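Local coordinates for protein ADP/ATP-dependent NAD(P)H-hydrate dehydratase (Bacillus subtilis, PDB 3RPZ) that probably repairs hydrated NADH and NADPH, as an ADP/ATP-dependent dehydratase that removes water from the damaged nicotinamide ring, at residues Leu72-Pro75 with Thr81-Arg84; Met54-Gly59 with Arg273-Phe278. All blocks are in the same frame, centred on the assembly; numbering follows the deposited sequence. Where two conformers were deposited one is given.

Both contacts are buried and rest on van der Waals packing, with no hydrogen bond between their two segments, and each sets one large aromatic side chain of its second segment against the first. In interaction 1 Y82, on the edge strand of this chain's sheet, meets the aliphatic branches of I73 and V74, so side chain packs on side chain. In interaction 2 W275 of helix 264-277 meets mainly backbone atoms of the loop 54-59. Interaction 1 joins neighbours within one beta-alpha-beta unit and adjoins a bound nucleotide; interaction 2 brings together parts of the chain more than 200 residues apart. Beside both contacts, charged side chains such as R84 and R55 form salt bridges with the second subunit.

Interaction 1. Residues Leu72-Pro75 with Thr81-Arg84; sequences LIVP and TYWR. With NPW (beta-6-hydroxy-1,4,5,6-tetrahydronicotinamide adenine dinucleotide phosphate), chain D.
The phenol end of Y82 meets the branched side chains of I73 and V74, whose methyl groups pack against its hydroxyl and ring without any hydrogen bond between the segments. I73 places its CG2 3.2 Å from Y82 OH, while its other branch reaches the ring edge, near the ring plane, with CD1 4.1 Å from Y82 CE1. V74 comes at the opposite ortho carbon of the phenol: its CG2 lies 3.6 Å from Y82 CE2, obliquely to the ring, and 3.4 Å from Y82 OH. With CG anti to its own carbonyl carbon (chi1 -60°), Y82 extends from the strand toward the helix end, and beta-branched residues suit the receiving side because each offers methyl groups close to its backbone. I63 touches both Y82 and I73, and so continues the apolar cluster onto strand 60-65.

The ligand contact is separate. T81 points away from 72-75, as neighbours on a strand alternate, and its CG2 rests 3.4 Å from NPW C7C, the carboxamide carbon of the hydrated nicotinamide. A small methyl-bearing residue fits so close to the substrate, which is also bonded by K60, H26 and K27 of this chain and by D219 and H152 of the second subunit.

Polar links surround the contact: R84 forms salt bridges with E67 and with D41 of the second subunit, while the backbone of Y82 hydrogen-bonds to that subunit.

Here the helix and final strand of a beta-alpha-beta unit close on each other, at this chain's parallel edge strand in a ribokinase-like fold.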
loop_
_atom_site.group_PDB
_atom_site.type_symbol
_atom_site.label_atom_id
_atom_site.label_comp_id
_atom_site.label_asym_id
_atom_site.label_seq_id
_atom_site.Cartn_x
_atom_site.Cartn_y
_atom_site.Cartn_z
ATOM N N LEU A 72 -6.901 7.931 -5.318
ATOM C CA LEU A 72 -5.608 7.902 -4.686
ATOM C C LEU A 72 -5.688 7.709 -3.198
ATOM O O LEU A 72 -4.701 7.329 -2.525
ATOM C CB LEU A 72 -4.842 9.197 -4.996
ATOM C CG LEU A 72 -4.916 9.575 -6.456
ATOM C CD1 LEU A 72 -4.098 10.875 -6.698
ATOM C CD2 LEU A 72 -4.515 8.411 -7.398
ATOM N N ILE A 73 -6.848 7.948 -2.608
ATOM C CA ILE A 73 -7.111 7.768 -1.201
ATOM C C ILE A 73 -7.577 6.352 -0.845
ATOM O O ILE A 73 -7.113 5.757 0.119
ATOM C CB ILE A 73 -8.171 8.798 -0.706
ATOM C CG1 ILE A 73 -7.686 10.216 -0.947
ATOM C CG2 ILE A 73 -8.513 8.549 0.770
ATOM C CD1 ILE A 73 -8.765 11.313 -0.780
ATOM N N VAL A 74 -8.500 5.849 -1.661
ATOM C CA VAL A 74 -9.229 4.614 -1.367
ATOM C C VAL A 74 -8.356 3.436 -0.931
ATOM O O VAL A 74 -8.656 2.792 0.057
ATOM C CB VAL A 74 -10.180 4.220 -2.511
ATOM C CG1 VAL A 74 -10.886 2.893 -2.221
ATOM C CG2 VAL A 74 -11.223 5.346 -2.679
ATOM N N PRO A 75 -7.282 3.085 -1.663
ATOM C CA PRO A 75 -6.555 1.873 -1.311
ATOM C C PRO A 75 -5.882 1.960 0.050
ATOM O O PRO A 75 -5.670 0.924 0.720
ATOM C CB PRO A 75 -5.501 1.727 -2.387
ATOM C CG PRO A 75 -5.811 2.718 -3.396
ATOM C CD PRO A 75 -6.804 3.689 -2.908
ATOM N N THR A 81 -15.771 7.524 2.832
ATOM C CA THR A 81 -16.623 7.668 1.672
ATOM C C THR A 81 -16.470 9.090 1.103
ATOM O O THR A 81 -15.705 9.888 1.665
ATOM C CB THR A 81 -18.076 7.355 1.939
ATOM O OG1 THR A 81 -18.598 8.362 2.832
ATOM C CG2 THR A 81 -18.245 5.924 2.509
ATOM N N TYR A 82 -17.141 9.382 -0.003
ATOM C CA TYR A 82 -16.816 10.584 -0.795
ATOM C C TYR A 82 -18.037 11.420 -1.140
ATOM O O TYR A 82 -19.106 10.895 -1.388
ATOM C CB TYR A 82 -16.046 10.182 -2.066
ATOM C CG TYR A 82 -14.799 9.502 -1.706
ATOM C CD1 TYR A 82 -13.657 10.209 -1.329
ATOM C CD2 TYR A 82 -14.771 8.129 -1.606
ATOM C CE1 TYR A 82 -12.522 9.559 -0.841
ATOM C CE2 TYR A 82 -13.650 7.471 -1.090
ATOM C CZ TYR A 82 -12.539 8.199 -0.730
ATOM O OH TYR A 82 -11.421 7.620 -0.176
ATOM N N TRP A 83 -17.785 12.713 -1.186
ATOM C CA TRP A 83 -18.668 13.693 -1.776
ATOM C C TRP A 83 -17.892 14.200 -2.992
ATOM O O TRP A 83 -16.895 14.911 -2.876
ATOM C CB TRP A 83 -18.987 14.807 -0.797
ATOM C CG TRP A 83 -19.924 15.865 -1.376
ATOM C CD1 TRP A 83 -20.768 15.712 -2.433
ATOM C CD2 TRP A 83 -20.089 17.181 -0.895
ATOM N NE1 TRP A 83 -21.482 16.885 -2.634
ATOM C CE2 TRP A 83 -21.084 17.792 -1.687
ATOM C CE3 TRP A 83 -19.539 17.892 0.167
ATOM C CZ2 TRP A 83 -21.477 19.112 -1.477
ATOM C CZ3 TRP A 83 -19.962 19.214 0.385
ATOM C CH2 TRP A 83 -20.917 19.786 -0.441
ATOM N N ARG A 84 -18.277 13.699 -4.165
ATOM C CA ARG A 84 -17.519 13.873 -5.366
ATOM C C ARG A 84 -17.474 15.382 -5.734
ATOM O O ARG A 84 -18.530 16.029 -5.849
ATOM C CB ARG A 84 -18.148 13.017 -6.482
ATOM C CG ARG A 84 -17.413 13.055 -7.760
ATOM C CD ARG A 84 -17.942 11.891 -8.680
ATOM N NE ARG A 84 -17.711 10.591 -8.070
ATOM C CZ ARG A 84 -16.617 9.846 -8.220
ATOM N NH1 ARG A 84 -15.720 10.121 -9.153
ATOM N NH2 ARG A 84 -16.431 8.767 -7.468
HETATM P P NPW D . -28.094 7.408 14.790
HETATM O O1 NPW D . -28.448 8.397 13.702
HETATM O O2 NPW D . -26.651 7.274 15.153
HETATM O O3 NPW D . -28.969 7.522 16.051
HETATM P PA NPW D . -27.081 4.168 7.502
HETATM P PB NPW D . -24.355 3.224 7.123
HETATM C C1A NPW D . -28.544 3.956 13.016
HETATM C C1B NPW D . -21.801 1.997 3.361
HETATM N N1C NPW D . -20.527 2.207 4.007
HETATM N N1D NPW D . -27.840 1.709 17.548
HETATM C C2A NPW D . -28.028 5.393 13.073
HETATM O O2A NPW D . -28.578 5.967 14.240
HETATM C C2B NPW D . -22.584 0.779 3.865
HETATM O O2B NPW D . -22.063 -0.435 3.384
HETATM C C2C NPW D . -19.400 2.385 3.371
HETATM C C2D NPW D . -28.709 2.661 17.177
HETATM C C3A NPW D . -28.571 5.987 11.785
HETATM O O3A NPW D . -29.958 6.373 11.889
HETATM C C3B NPW D . -23.962 1.141 3.275
HETATM O O3B NPW D . -23.965 0.728 1.902
HETATM C C3C NPW D . -18.194 2.713 3.734
HETATM N N3D NPW D . -28.858 3.228 15.968
HETATM C C4B NPW D . -23.971 2.673 3.376
HETATM O O4B NPW D . -22.610 3.126 3.634
HETATM C C4C NPW D . -18.019 3.012 5.219
HETATM C C4D NPW D . -28.012 2.691 15.081
HETATM O O4D NPW D . -28.507 3.630 11.623
HETATM C C4E NPW D . -28.459 4.802 10.845
HETATM C C5A NPW D . -27.029 1.705 15.369
HETATM C C5B NPW D . -24.865 3.199 4.503
HETATM O O5B NPW D . -24.615 2.483 5.715
HETATM C C5C NPW D . -19.363 3.382 5.820
HETATM C C5E NPW D . -27.133 4.781 10.082
HETATM O O5E NPW D . -27.233 3.815 9.042
HETATM C C6C NPW D . -20.445 2.314 5.497
HETATM O O6C NPW D . -20.157 1.034 6.054
HETATM C C6D NPW D . -26.938 1.172 16.697
HETATM N N6D NPW D . -26.093 0.243 17.114
HETATM N N7A NPW D . -26.245 1.381 14.279
HETATM C C7C NPW D . -17.061 2.721 2.855
HETATM N N7C NPW D . -15.872 3.029 3.352
HETATM O O7C NPW D . -17.212 2.488 1.628
HETATM C C8A NPW D . -26.746 2.204 13.279
HETATM N N9A NPW D . -27.820 2.968 13.811
HETATM O OA1 NPW D . -27.653 5.481 7.166
HETATM O OA2 NPW D . -27.622 2.950 6.940
HETATM O OA3 NPW D . -25.498 4.329 7.262
HETATM O OB1 NPW D . -24.436 2.161 8.126
HETATM O OB2 NPW D . -23.108 4.049 7.058
#

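Interaction 2. Residues Met54-Gly59 with Arg273-Phe278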
loop_
_atom_site.group_PDB
_atom_site.type_symbol
_atom_site.label_atom_id
_atom_site.label_comp_id
_atom_site.label_asym_id
_atom_site.label_seq_id
_atom_site.Cartn_x
_atom_site.Cartn_y
_atom_site.Cartn_z
ATOM N N MET A 54 -9.621 9.765 10.560
ATOM C CA MET A 54 -10.213 8.470 10.874
ATOM C C MET A 54 -9.491 7.776 11.997
ATOM O O MET A 54 -10.104 6.989 12.725
ATOM C CB MET A 54 -10.364 7.594 9.640
ATOM C CG MET A 54 -11.217 8.237 8.574
ATOM S SD MET A 54 -12.044 7.029 7.500
ATOM C CE MET A 54 -13.276 6.514 8.617
ATOM N N ARG A 55 -8.195 8.048 12.169
ATOM C CA ARG A 55 -7.459 7.539 13.319
ATOM C C ARG A 55 -7.869 8.185 14.620
ATOM O O ARG A 55 -7.527 7.666 15.684
ATOM C CB ARG A 55 -5.969 7.798 13.104
ATOM C CG ARG A 55 -5.259 6.808 12.215
ATOM C CD ARG A 55 -5.104 5.456 12.863
ATOM N NE ARG A 55 -4.242 4.591 12.129
ATOM C CZ ARG A 55 -4.268 3.272 12.165
ATOM N NH1 ARG A 55 -5.149 2.622 12.850
ATOM N NH2 ARG A 55 -3.363 2.604 11.464
ATOM N N SER A 56 -8.542 9.328 14.592
ATOM C CA SER A 56 -8.757 10.159 15.753
ATOM C C SER A 56 -10.133 10.121 16.344
ATOM O O SER A 56 -10.608 11.078 16.951
ATOM C CB SER A 56 -8.281 11.572 15.495
ATOM O OG SER A 56 -6.859 11.556 15.297
ATOM N N GLY A 57 -10.837 8.997 16.198
ATOM C CA GLY A 57 -12.002 8.725 17.024
ATOM C C GLY A 57 -13.378 9.159 16.513
ATOM O O GLY A 57 -14.344 9.063 17.254
ATOM N N LEU A 58 -13.458 9.600 15.260
ATOM C CA LEU A 58 -14.757 9.865 14.622
ATOM C C LEU A 58 -15.530 8.552 14.395
ATOM O O LEU A 58 -15.026 7.445 14.652
ATOM C CB LEU A 58 -14.586 10.724 13.370
ATOM C CG LEU A 58 -13.595 10.195 12.311
ATOM C CD1 LEU A 58 -14.026 8.810 11.760
ATOM C CD2 LEU A 58 -13.497 11.174 11.146
ATOM N N GLY A 59 -16.770 8.703 13.927
ATOM C CA GLY A 59 -17.560 7.570 13.513
ATOM C C GLY A 59 -17.437 7.278 12.050
ATOM O O GLY A 59 -17.128 6.150 11.662
ATOM N N ARG A 273 -0.756 3.528 19.222
ATOM C CA ARG A 273 0.025 3.106 20.372
ATOM C C ARG A 273 0.290 4.285 21.314
ATOM O O ARG A 273 0.290 4.103 22.554
ATOM C CB ARG A 273 1.332 2.438 19.940
ATOM C CG ARG A 273 1.164 1.022 19.482
ATOM C CD ARG A 273 2.535 0.339 19.137
ATOM N NE ARG A 273 2.287 -1.038 18.707
ATOM C CZ ARG A 273 2.195 -2.076 19.522
ATOM N NH1 ARG A 273 2.357 -1.922 20.834
ATOM N NH2 ARG A 273 1.942 -3.282 19.018
ATOM N N VAL A 274 0.532 5.453 20.744
ATOM C CA VAL A 274 0.770 6.630 21.568
ATOM C C VAL A 274 -0.459 6.996 22.375
ATOM O O VAL A 274 -0.389 7.198 23.595
ATOM C CB VAL A 274 1.272 7.763 20.721
ATOM C CG1 VAL A 274 1.252 9.101 21.483
ATOM C CG2 VAL A 274 2.691 7.469 20.193
ATOM N N TRP A 275 -1.624 7.011 21.759
ATOM C CA TRP A 275 -2.840 7.360 22.451
ATOM C C TRP A 275 -3.102 6.353 23.570
ATOM O O TRP A 275 -3.491 6.735 24.666
ATOM C CB TRP A 275 -4.005 7.419 21.427
ATOM C CG TRP A 275 -5.330 7.946 21.877
ATOM C CD1 TRP A 275 -5.909 7.886 23.096
ATOM C CD2 TRP A 275 -6.231 8.638 21.033
ATOM N NE1 TRP A 275 -7.172 8.480 23.076
ATOM C CE2 TRP A 275 -7.372 8.959 21.806
ATOM C CE3 TRP A 275 -6.185 9.002 19.700
ATOM C CZ2 TRP A 275 -8.474 9.646 21.245
ATOM C CZ3 TRP A 275 -7.263 9.674 19.163
ATOM C CH2 TRP A 275 -8.384 9.977 19.937
ATOM N N LYS A 276 -2.861 5.064 23.367
ATOM C CA LYS A 276 -3.056 4.068 24.419
ATOM C C LYS A 276 -2.265 4.394 25.707
ATOM O O LYS A 276 -2.756 4.149 26.783
ATOM C CB LYS A 276 -2.647 2.706 23.892
ATOM C CG LYS A 276 -2.751 1.511 24.854
ATOM C CD LYS A 276 -4.232 1.148 25.138
ATOM C CE LYS A 276 -4.367 -0.005 26.144
ATOM N NZ LYS A 276 -5.787 -0.343 26.404
ATOM N N ARG A 277 -1.081 4.955 25.540
ATOM C CA ARG A 277 -0.196 5.309 26.660
ATOM C C ARG A 277 -0.826 6.305 27.599
ATOM O O ARG A 277 -0.459 6.379 28.792
ATOM C CB ARG A 277 1.104 5.922 26.148
ATOM C CG ARG A 277 2.103 6.227 27.270
ATOM C CD ARG A 277 3.498 6.356 26.713
ATOM N NE ARG A 277 3.859 7.736 26.426
ATOM C CZ ARG A 277 4.055 8.661 27.358
ATOM N NH1 ARG A 277 3.877 8.366 28.638
ATOM N NH2 ARG A 277 4.403 9.889 27.014
ATOM N N PHE A 278 -1.740 7.106 27.089
ATOM C CA PHE A 278 -2.382 8.189 27.849
ATOM C C PHE A 278 -3.751 7.801 28.351
ATOM O O PHE A 278 -4.470 8.629 28.913
ATOM C CB PHE A 278 -2.463 9.453 26.987
ATOM C CG PHE A 278 -1.140 10.040 26.681
ATOM C CD1 PHE A 278 -0.559 10.986 27.540
ATOM C CD2 PHE A 278 -0.436 9.679 25.587
ATOM C CE1 PHE A 278 0.684 11.504 27.290
ATOM C CE2 PHE A 278 0.835 10.223 25.313
ATOM C CZ PHE A 278 1.399 11.134 26.167
#
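W275 drives the benzo end of its indole edge-on against the backbone of S56. Its CZ3 lies 3.8 Å from S56 CA, which sits near the plane of the ring, while R55 O, 4.0 Å from W275 CZ3, comes in obliquely. The next ring carbon, W275 CH2, is 3.9 Å from S56 O. A chi1 of -172° carries the indole out from the last turn of helix 264-277 to the loop, a span that suits a long, flat side chain; M228 of helix 217-231 touches both W275 and S56.

G57 follows with a positive phi of 92°, where a CB would press on the preceding carbonyl O and stand close to W275 CH2. S56 is small enough to sit beside the ring, and its OG is bonded to G52 O. R55 turns its guanidinium elsewhere, to E266 and T261 of the second subunit. Without the indole, as with an alanine here, the S56 backbone and M228 would probably lose their packing partner and a gap would open between helix and loop.

The contact fastens the C-terminal helix to the loop that closes the beta-alpha-beta crossover of strand 32-36, helix 44-54 and strand 60-65 in the ribokinase-like fold.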